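Local coordinates for ABC-type phosphate transport system, periplasmic component (Lactobacillus brevis, PDB 4ECF), which binds phosphate and probably serves as the solute-binding component (PstS) of an ABC transporter importing it across the cytoplasmic membrane, at residues A[43-48]-A[63-68]; A[103-108]-A[122-127]; A[134-139]-A[204-209]. All coordinates share one frame; numbering follows the deposited sequence.

Contact 1 (A[43-48]-A[63-68]); sequences TGLSQI and GEQKGI. With EDO (1,2-ethanediol), chain E.
In the lobe built round strands 4-10, 32-39 and 55-58, one side of helix 41-50 packs on the loop that leads to strand 73-87, with Leu-45 and Ser-46 of the helix meeting Gln-65 and Ile-68 of the loop. The Leu-45 and Gln-65 side chains run antiparallel alongside one another, and methyl CD1 of Leu-45 comes to 3.4 Å from OE1 of Gln-65. The glutamine has CG opposite its backbone nitrogen (chi1 179°) and an extended chain beyond, which carries its amide across to the helix. There NE2 of Gln-65 donates to the carbonyl oxygen of Gly-42, in the turn before Ser-46. The hydroxyl of Ser-46 is bonded to the same carbonyl, so two side chains, one from each segment, meet at one backbone oxygen. NE2 of Gln-65 and OG of Ser-46 themselves lie 3.3 Å apart.

Residues 65-68 form a type II beta turn, closed by a bond of 3.3 Å from Ile-68 N to Gln-65 O. Gly-67 holds its third position with a positive phi of 90°, where a beta carbon would collide with the carbonyl oxygen of Lys-66. The turn places Gln-65 and Ile-68 together, both with their CB facing the helix.

Ile-68 meets the helix mainly through CD1, which reaches Leu-45 CB at 3.9 Å. The same methyl rests on the helix backbone, at the carbonyl of Leu-45 and the N of Ser-46. Behind it the side chain leans on Ala-62 and on Leu-73 of strand 73-87. A further tie between helix and turn comes from Gln-49, whose NE2 donates to the carbonyl oxygen of Gly-67.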
loop_
_atom_site.group_PDB
_atom_site.type_symbol
_atom_site.label_atom_id
_atom_site.label_comp_id
_atom_site.label_asym_id
_atom_site.label_seq_id
_atom_site.Cartn_x
_atom_site.Cartn_y
_atom_site.Cartn_z
ATOM N N THR A 43 -4.699 11.318 -4.292
ATOM C CA THR A 43 -5.497 11.580 -5.478
ATOM C C THR A 43 -6.845 10.813 -5.406
ATOM O O THR A 43 -7.902 11.363 -5.735
ATOM C CB THR A 43 -4.707 11.180 -6.736
ATOM O OG1 THR A 43 -3.579 12.058 -6.893
ATOM C CG2 THR A 43 -5.544 11.280 -7.960
ATOM N N GLY A 44 -6.827 9.571 -4.944
ATOM C CA GLY A 44 -8.038 8.816 -4.766
ATOM C C GLY A 44 -9.034 9.531 -3.871
ATOM O O GLY A 44 -10.197 9.685 -4.219
ATOM N N LEU A 45 -8.567 9.952 -2.698
ATOM C CA LEU A 45 -9.406 10.650 -1.753
ATOM C C LEU A 45 -9.870 12.006 -2.277
ATOM O O LEU A 45 -11.046 12.362 -2.153
ATOM C CB LEU A 45 -8.717 10.767 -0.391
ATOM C CG LEU A 45 -8.464 9.446 0.342
ATOM C CD1 LEU A 45 -7.603 9.684 1.570
ATOM C CD2 LEU A 45 -9.780 8.741 0.687
ATOM N N SER A 46 -8.961 12.775 -2.866
ATOM C CA SER A 46 -9.373 14.071 -3.411
ATOM C C SER A 46 -10.396 13.946 -4.539
ATOM O O SER A 46 -11.371 14.727 -4.591
ATOM C CB SER A 46 -8.143 14.841 -3.907
ATOM O OG SER A 46 -7.311 15.182 -2.804
ATOM N N GLN A 47 -10.227 12.951 -5.411
ATOM C CA GLN A 47 -11.130 12.811 -6.567
ATOM C C GLN A 47 -12.510 12.284 -6.141
ATOM O O GLN A 47 -13.521 12.751 -6.647
ATOM C CB GLN A 47 -10.538 11.909 -7.637
ATOM C CG GLN A 47 -9.328 12.547 -8.324
ATOM C CD GLN A 47 -9.722 13.772 -9.103
ATOM O OE1 GLN A 47 -10.413 13.658 -10.108
ATOM N NE2 GLN A 47 -9.271 14.944 -8.649
ATOM N N ILE A 48 -12.538 11.391 -5.169
ATOM C CA ILE A 48 -13.838 10.901 -4.713
ATOM C C ILE A 48 -14.589 12.014 -3.973
ATOM O O ILE A 48 -15.815 12.186 -4.159
ATOM C CB ILE A 48 -13.757 9.557 -3.950
ATOM C CG1 ILE A 48 -15.174 8.948 -3.766
ATOM C CG2 ILE A 48 -13.106 9.699 -2.582
ATOM C CD1 ILE A 48 -15.865 8.608 -5.088
ATOM N N GLY A 63 -10.266 10.446 6.888
ATOM C CA GLY A 63 -9.887 11.469 7.882
ATOM C C GLY A 63 -8.405 11.692 8.151
ATOM O O GLY A 63 -8.050 12.703 8.778
ATOM N N GLU A 64 -7.546 10.775 7.698
ATOM C CA GLU A 64 -6.084 10.904 7.803
ATOM C C GLU A 64 -5.469 11.955 6.877
ATOM O O GLU A 64 -4.331 12.344 7.075
ATOM C CB GLU A 64 -5.408 9.540 7.576
ATOM C CG GLU A 64 -5.815 8.494 8.611
ATOM C CD GLU A 64 -5.043 7.207 8.453
ATOM O OE1 GLU A 64 -3.795 7.271 8.522
ATOM O OE2 GLU A 64 -5.658 6.145 8.205
ATOM N N GLN A 65 -6.218 12.379 5.852
ATOM C CA GLN A 65 -5.702 13.295 4.841
ATOM C C GLN A 65 -6.290 14.681 5.074
ATOM O O GLN A 65 -7.510 14.865 5.079
ATOM C CB GLN A 65 -6.069 12.814 3.431
ATOM C CG GLN A 65 -5.574 13.748 2.318
ATOM C CD GLN A 65 -5.605 13.091 0.954
ATOM O OE1 GLN A 65 -5.212 11.918 0.824
ATOM N NE2 GLN A 65 -6.075 13.831 -0.082
ATOM N N LYS A 66 -5.418 15.669 5.290
ATOM C CA LYS A 66 -5.883 17.042 5.523
ATOM C C LYS A 66 -6.733 17.532 4.354
ATOM O O LYS A 66 -6.365 17.340 3.192
ATOM C CB LYS A 66 -4.709 18.009 5.727
ATOM C CG LYS A 66 -3.807 17.681 6.913
ATOM C CD LYS A 66 -3.089 18.930 7.451
ATOM C CE LYS A 66 -1.596 18.709 7.682
ATOM N NZ LYS A 66 -1.273 17.415 8.348
ATOM N N GLY A 67 -7.879 18.129 4.670
ATOM C CA GLY A 67 -8.782 18.725 3.676
ATOM C C GLY A 67 -9.847 17.802 3.106
ATOM O O GLY A 67 -10.650 18.211 2.257
ATOM N N ILE A 68 -9.845 16.547 3.547
ATOM C CA ILE A 68 -10.883 15.591 3.143
ATOM C C ILE A 68 -11.969 15.554 4.221
ATOM O O ILE A 68 -11.659 15.336 5.411
ATOM C CB ILE A 68 -10.296 14.156 2.926
ATOM C CG1 ILE A 68 -9.143 14.156 1.900
ATOM C CG2 ILE A 68 -11.403 13.139 2.599
ATOM C CD1 ILE A 68 -9.560 14.434 0.449
HETATM C C1 EDO E . -10.121 11.679 -13.731
HETATM O O1 EDO E . -9.311 11.067 -14.740
HETATM C C2 EDO E . -10.103 10.828 -12.481
HETATM O O2 EDO E . -9.878 11.580 -11.274
#

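Contact 2 (A[103-108]-A[122-127]); sequences KIFTGQ and IVLINR. With PO4 (phosphate ion), chain B.
NH2 of Arg-127 donates a nearly straight bond (2.8 Å, 164°) to phosphate oxygen O3, which lies in plane at the guanidinium edge; across the contact, Leu-124 and Asn-126 of the same strand meet Phe-105. A second, weak bond runs from NH1 of Arg-127 to O1. Bends at chi2 and chi3 turn the arginine to the anion, which Thr-12, Thr-41, Ser-131 and Thr-133 also bind. Replacing this arginine by an alanine is likely to leave the phosphate without its straight NH2 bond and the weaker NH1 one, its charge less compensated.

Leu-124 is wedged beneath the end of helix 98-105. Its CD2 stands over the centre of the Phe-105 ring, 4.2 Å from the centroid, a CH-pi contact, and also touches CG2 of Ile-104 at 3.7 Å. The Ile-104 and Ile-122 side chains are set nearly perpendicular, Ile-104 CG1 lying 3.8 Å from Ile-122 CD1. At the ring edge lies ND2 of Asn-126, 4.0 Å from CE1 of Phe-105 and bonded to Tyr-172 OH. Gly-107, first to leave helical angles, forms a Schellman motif. Helix 98-105 packs on parallel strand 123-127, as in the alpha/beta lobes of periplasmic binding proteins.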
loop_
_atom_site.group_PDB
_atom_site.type_symbol
_atom_site.label_atom_id
_atom_site.label_comp_id
_atom_site.label_asym_id
_atom_site.label_seq_id
_atom_site.Cartn_x
_atom_site.Cartn_y
_atom_site.Cartn_z
ATOM N N LYS A 103 17.595 5.594 11.127
ATOM C CA LYS A 103 18.838 6.329 10.892
ATOM C C LYS A 103 19.117 6.414 9.410
ATOM O O LYS A 103 19.693 7.400 8.963
ATOM C CB LYS A 103 20.019 5.726 11.653
ATOM C CG LYS A 103 19.967 6.009 13.157
ATOM C CD LYS A 103 21.188 5.399 13.831
ATOM C CE LYS A 103 21.359 5.871 15.249
ATOM N NZ LYS A 103 22.652 5.325 15.748
ATOM N N ILE A 104 18.793 5.380 8.644
ATOM C CA ILE A 104 18.982 5.467 7.183
ATOM C C ILE A 104 18.051 6.487 6.547
ATOM O O ILE A 104 18.488 7.333 5.761
ATOM C CB ILE A 104 18.887 4.064 6.517
ATOM C CG1 ILE A 104 20.142 3.260 6.916
ATOM C CG2 ILE A 104 18.685 4.157 4.985
ATOM C CD1 ILE A 104 20.152 1.797 6.517
ATOM N N PHE A 105 16.769 6.409 6.858
ATOM C CA PHE A 105 15.787 7.314 6.229
ATOM C C PHE A 105 15.903 8.772 6.692
ATOM O O PHE A 105 15.504 9.677 5.954
ATOM C CB PHE A 105 14.366 6.753 6.357
ATOM C CG PHE A 105 14.000 5.821 5.221
ATOM C CD1 PHE A 105 13.474 6.330 4.048
ATOM C CD2 PHE A 105 14.299 4.469 5.272
ATOM C CE1 PHE A 105 13.167 5.481 2.972
ATOM C CE2 PHE A 105 14.005 3.623 4.219
ATOM C CZ PHE A 105 13.455 4.140 3.053
ATOM N N THR A 106 16.458 8.994 7.882
ATOM C CA THR A 106 16.745 10.351 8.331
ATOM C C THR A 106 18.072 10.897 7.858
ATOM O O THR A 106 18.391 12.082 8.138
ATOM C CB THR A 106 16.639 10.481 9.849
ATOM O OG1 THR A 106 17.626 9.656 10.430
ATOM C CG2 THR A 106 15.216 10.114 10.314
ATOM N N GLY A 107 18.918 10.065 7.238
ATOM C CA GLY A 107 20.225 10.516 6.757
ATOM C C GLY A 107 21.368 10.454 7.752
ATOM O O GLY A 107 22.458 10.961 7.484
ATOM N N GLN A 108 21.143 9.887 8.927
ATOM C CA GLN A 108 22.201 9.734 9.908
ATOM C C GLN A 108 23.237 8.677 9.525
ATOM O O GLN A 108 24.392 8.780 9.896
ATOM C CB GLN A 108 21.604 9.364 11.265
ATOM C CG GLN A 108 20.739 10.466 11.853
ATOM C CD GLN A 108 20.058 9.983 13.085
ATOM O OE1 GLN A 108 20.706 9.831 14.122
ATOM N NE2 GLN A 108 18.785 9.657 12.976
ATOM N N ILE A 122 24.335 5.103 0.292
ATOM C CA ILE A 122 22.901 4.816 0.291
ATOM C C ILE A 122 22.175 5.853 -0.566
ATOM O O ILE A 122 22.514 7.053 -0.508
ATOM C CB ILE A 122 22.335 4.834 1.713
ATOM C CG1 ILE A 122 23.058 3.800 2.570
ATOM C CG2 ILE A 122 20.800 4.687 1.687
ATOM C CD1 ILE A 122 22.589 3.737 4.022
ATOM N N VAL A 123 21.213 5.402 -1.377
ATOM C CA VAL A 123 20.367 6.294 -2.141
ATOM C C VAL A 123 18.942 6.086 -1.693
ATOM O O VAL A 123 18.334 5.035 -2.000
ATOM C CB VAL A 123 20.461 5.993 -3.667
ATOM C CG1 VAL A 123 19.521 6.903 -4.460
ATOM C CG2 VAL A 123 21.901 6.119 -4.160
ATOM N N LEU A 124 18.395 7.071 -0.986
ATOM C CA LEU A 124 17.004 7.001 -0.551
ATOM C C LEU A 124 16.108 7.288 -1.737
ATOM O O LEU A 124 16.332 8.245 -2.502
ATOM C CB LEU A 124 16.722 8.020 0.580
ATOM C CG LEU A 124 17.541 7.857 1.855
ATOM C CD1 LEU A 124 17.220 9.009 2.803
ATOM C CD2 LEU A 124 17.338 6.496 2.507
ATOM N N ILE A 125 15.084 6.450 -1.885
ATOM C CA ILE A 125 14.024 6.681 -2.863
ATOM C C ILE A 125 12.706 6.775 -2.102
ATOM O O ILE A 125 12.358 5.879 -1.348
ATOM C CB ILE A 125 13.975 5.538 -3.908
ATOM C CG1 ILE A 125 15.352 5.323 -4.559
ATOM C CG2 ILE A 125 12.888 5.808 -4.945
ATOM C CD1 ILE A 125 15.789 6.426 -5.474
ATOM N N ASN A 126 11.988 7.877 -2.269
ATOM C CA ASN A 126 10.725 8.078 -1.561
ATOM C C ASN A 126 9.574 8.139 -2.538
ATOM O O ASN A 126 9.756 8.381 -3.745
ATOM C CB ASN A 126 10.763 9.389 -0.755
ATOM C CG ASN A 126 11.403 9.203 0.597
ATOM O OD1 ASN A 126 12.364 9.892 0.921
ATOM N ND2 ASN A 126 10.861 8.320 1.395
ATOM N N ARG A 127 8.362 7.914 -2.024
ATOM C CA ARG A 127 7.204 8.327 -2.752
ATOM C C ARG A 127 6.889 9.772 -2.413
ATOM O O ARG A 127 7.330 10.307 -1.379
ATOM C CB ARG A 127 6.010 7.426 -2.391
ATOM C CG ARG A 127 6.156 5.978 -2.831
ATOM C CD ARG A 127 5.852 5.738 -4.320
ATOM N NE ARG A 127 4.555 6.326 -4.635
ATOM C CZ ARG A 127 3.398 5.755 -4.334
ATOM N NH1 ARG A 127 3.370 4.558 -3.764
ATOM N NH2 ARG A 127 2.280 6.390 -4.574
HETATM P P PO4 B . -0.130 4.588 -2.644
HETATM O O1 PO4 B . 1.226 4.579 -1.950
HETATM O O2 PO4 B . -1.092 5.552 -2.051
HETATM O O3 PO4 B . -0.006 4.767 -4.132
HETATM O O4 PO4 B . -0.779 3.125 -2.496
#

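Contact 3 (A[134-139]-A[204-209]); sequences RATFEQ and IWSYEH
Thr-136 faces strand 205-213 with both branches, and its first torsion shares out their tasks. CG2 stands opposite the backbone nitrogen and approaches the carbonyl oxygen of Trp-205 to 3.4 Å; that oxygen accepts a hydrogen bond from Arg-252 NH1. OG1, beside the backbone nitrogen (chi1 -60°), turns back to Gly-132 O within its own helix, and its nearest atom on the strand is Ser-206 CB, 3.8 Å away. The Ser-206 hydroxyl in turn is bonded to Asp-59 O, so each of these two buried hydroxyls has its bond outside the contact, and the two residues meet here by van der Waals contact.

Next to this pair, Ile-204 lies against the helix backbone. Its CG2 is 4.0 Å from Phe-137 CA and just as near to Thr-136 O. The other branch reaches the phenyl ring of Phe-137 obliquely, Ile-204 CD1 lying 4.1 Å from Phe-137 CD1. The phenylalanine is also stacked on Tyr-172.

Away from the strand, Arg-134 and Glu-138 form a salt bridge one helical turn apart, Arg-134 NE to Glu-138 OE2 3.1 Å, with the arginine nitrogen above the carboxylate plane. Arg-146 also holds this carboxylate, which probably spreads its buried charge. On the strand, the CB of Trp-205 is directed away from the helix. Its CZ3 lies 3.7 Å above the plane of the Tyr-207 ring, towards the rim.

Helix 132-140 begins at the bound phosphate, where the backbone N of Gly-132 donates to the anion and the Thr-133 hydroxyl is bonded to it, and strand 205-213 pairs with the long strand 73-87; a helix of one lobe resting on a long strand that runs into the other is consistent with the two-stranded hinge of class II periplasmic binding proteins.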
loop_
_atom_site.group_PDB
_atom_site.type_symbol
_atom_site.label_atom_id
_atom_site.label_comp_id
_atom_site.label_asym_id
_atom_site.label_seq_id
_atom_site.Cartn_x
_atom_site.Cartn_y
_atom_site.Cartn_z
ATOM N N ARG A 134 3.713 5.647 1.773
ATOM C CA ARG A 134 4.619 6.485 2.505
ATOM C C ARG A 134 4.088 6.825 3.924
ATOM O O ARG A 134 4.824 6.718 4.888
ATOM C CB ARG A 134 4.969 7.755 1.750
ATOM C CG ARG A 134 5.854 8.705 2.557
ATOM C CD ARG A 134 6.342 9.848 1.711
ATOM N NE ARG A 134 7.146 10.754 2.533
ATOM C CZ ARG A 134 7.893 11.723 2.029
ATOM N NH1 ARG A 134 7.954 11.891 0.734
ATOM N NH2 ARG A 134 8.600 12.500 2.841
ATOM N N ALA A 135 2.804 7.207 4.044
ATOM C CA ALA A 135 2.238 7.522 5.351
ATOM C C ALA A 135 2.329 6.349 6.308
ATOM O O ALA A 135 2.672 6.492 7.474
ATOM C CB ALA A 135 0.804 8.016 5.201
ATOM N N THR A 136 2.019 5.160 5.790
ATOM C CA THR A 136 2.002 3.943 6.616
ATOM C C THR A 136 3.405 3.583 7.040
ATOM O O THR A 136 3.658 3.227 8.203
ATOM C CB THR A 136 1.309 2.778 5.853
ATOM O OG1 THR A 136 -0.034 3.175 5.548
ATOM C CG2 THR A 136 1.249 1.559 6.747
ATOM N N PHE A 137 4.348 3.775 6.122
ATOM C CA PHE A 137 5.742 3.422 6.361
ATOM C C PHE A 137 6.343 4.366 7.423
ATOM O O PHE A 137 6.985 3.916 8.394
ATOM C CB PHE A 137 6.544 3.451 5.053
ATOM C CG PHE A 137 7.993 3.054 5.226
ATOM C CD1 PHE A 137 8.330 1.731 5.447
ATOM C CD2 PHE A 137 9.022 4.006 5.171
ATOM C CE1 PHE A 137 9.662 1.336 5.575
ATOM C CE2 PHE A 137 10.356 3.614 5.328
ATOM C CZ PHE A 137 10.670 2.289 5.516
ATOM N N GLU A 138 6.049 5.655 7.302
ATOM C CA GLU A 138 6.565 6.629 8.305
ATOM C C GLU A 138 5.998 6.359 9.696
ATOM O O GLU A 138 6.733 6.371 10.689
ATOM C CB GLU A 138 6.351 8.090 7.813
ATOM C CG GLU A 138 7.187 8.370 6.536
ATOM C CD GLU A 138 7.345 9.830 6.094
ATOM O OE1 GLU A 138 6.490 10.659 6.446
ATOM O OE2 GLU A 138 8.304 10.135 5.334
ATOM N N GLN A 139 4.683 6.084 9.764
ATOM C CA GLN A 139 4.052 5.875 11.034
ATOM C C GLN A 139 4.498 4.549 11.700
ATOM O O GLN A 139 4.841 4.535 12.874
ATOM C CB GLN A 139 2.538 5.942 10.897
ATOM C CG GLN A 139 1.807 5.650 12.199
ATOM C CD GLN A 139 0.339 6.074 12.155
ATOM O OE1 GLN A 139 -0.220 6.349 11.077
ATOM N NE2 GLN A 139 -0.285 6.146 13.333
ATOM N N ILE A 204 4.061 -3.015 9.773
ATOM C CA ILE A 204 3.866 -2.071 8.636
ATOM C C ILE A 204 2.840 -2.652 7.641
ATOM O O ILE A 204 3.181 -3.451 6.774
ATOM C CB ILE A 204 5.192 -1.710 7.906
ATOM C CG1 ILE A 204 6.395 -1.629 8.857
ATOM C CG2 ILE A 204 4.962 -0.415 7.137
ATOM C CD1 ILE A 204 7.683 -1.319 8.107
ATOM N N TRP A 205 1.579 -2.207 7.783
ATOM C CA TRP A 205 0.459 -2.716 7.014
ATOM C C TRP A 205 -0.639 -1.708 7.171
ATOM O O TRP A 205 -0.648 -0.895 8.133
ATOM C CB TRP A 205 0.006 -4.112 7.441
ATOM C CG TRP A 205 -0.391 -4.249 8.884
ATOM C CD1 TRP A 205 0.368 -4.747 9.927
ATOM C CD2 TRP A 205 -1.706 -4.007 9.429
ATOM N NE1 TRP A 205 -0.359 -4.771 11.087
ATOM C CE2 TRP A 205 -1.625 -4.328 10.857
ATOM C CE3 TRP A 205 -2.905 -3.503 8.910
ATOM C CZ2 TRP A 205 -2.717 -4.202 11.696
ATOM C CZ3 TRP A 205 -4.004 -3.394 9.782
ATOM C CH2 TRP A 205 -3.893 -3.730 11.146
ATOM N N SER A 206 -1.585 -1.725 6.251
ATOM C CA SER A 206 -2.790 -0.901 6.414
ATOM C C SER A 206 -4.017 -1.604 5.848
ATOM O O SER A 206 -3.891 -2.564 5.099
ATOM C CB SER A 206 -2.646 0.476 5.764
ATOM O OG SER A 206 -2.716 0.391 4.347
ATOM N N TYR A 207 -5.187 -1.053 6.161
ATOM C CA TYR A 207 -6.425 -1.498 5.550
ATOM C C TYR A 207 -6.524 -0.837 4.171
ATOM O O TYR A 207 -6.040 0.273 3.966
ATOM C CB TYR A 207 -7.658 -1.127 6.399
ATOM C CG TYR A 207 -7.662 -1.778 7.774
ATOM C CD1 TYR A 207 -8.004 -3.120 7.947
ATOM C CD2 TYR A 207 -7.316 -1.036 8.899
ATOM C CE1 TYR A 207 -7.992 -3.710 9.224
ATOM C CE2 TYR A 207 -7.296 -1.621 10.168
ATOM C CZ TYR A 207 -7.673 -2.965 10.312
ATOM O OH TYR A 207 -7.660 -3.564 11.586
ATOM N N GLU A 208 -7.089 -1.584 3.237
ATOM C CA GLU A 208 -7.397 -1.112 1.872
ATOM C C GLU A 208 -8.855 -0.747 1.774
ATOM O O GLU A 208 -9.745 -1.541 2.166
ATOM C CB GLU A 208 -7.083 -2.192 0.852
ATOM C CG GLU A 208 -5.607 -2.575 0.782
ATOM C CD GLU A 208 -4.728 -1.526 0.140
ATOM O OE1 GLU A 208 -4.751 -0.349 0.600
ATOM O OE2 GLU A 208 -4.021 -1.913 -0.810
ATOM N N HIS A 209 -9.123 0.447 1.215
ATOM C CA HIS A 209 -10.459 1.058 1.215
ATOM C C HIS A 209 -10.930 1.376 -0.191
ATOM O O HIS A 209 -10.133 1.898 -1.013
ATOM C CB HIS A 209 -10.430 2.378 1.956
ATOM C CG HIS A 209 -9.933 2.309 3.362
ATOM N ND1 HIS A 209 -10.746 2.442 4.433
ATOM C CD2 HIS A 209 -8.643 2.283 3.837
ATOM C CE1 HIS A 209 -9.990 2.451 5.574
ATOM N NE2 HIS A 209 -8.694 2.328 5.198
#

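From the N terminus the three contacts follow in series, none nesting in or crossing another. Contact 1 closes a short excursion through strand 55-58 in the first lobe. Contact 2 closes the loop between helix 98-105 and strand 123-127 in the second. Contact 3 spans 64 residues, joining helix 132-140 to strand 205-213, which returns to the first lobe. Contacts 2 and 3 touch: Arg-134 NH1 lies 2.7 Å from Arg-127 O, a probable hydrogen bond, and the rings of Phe-105 and Phe-137 meet edge-to-face. Contact 1 comes within about 4 Å of contact 3 at the nearest atoms without touching it.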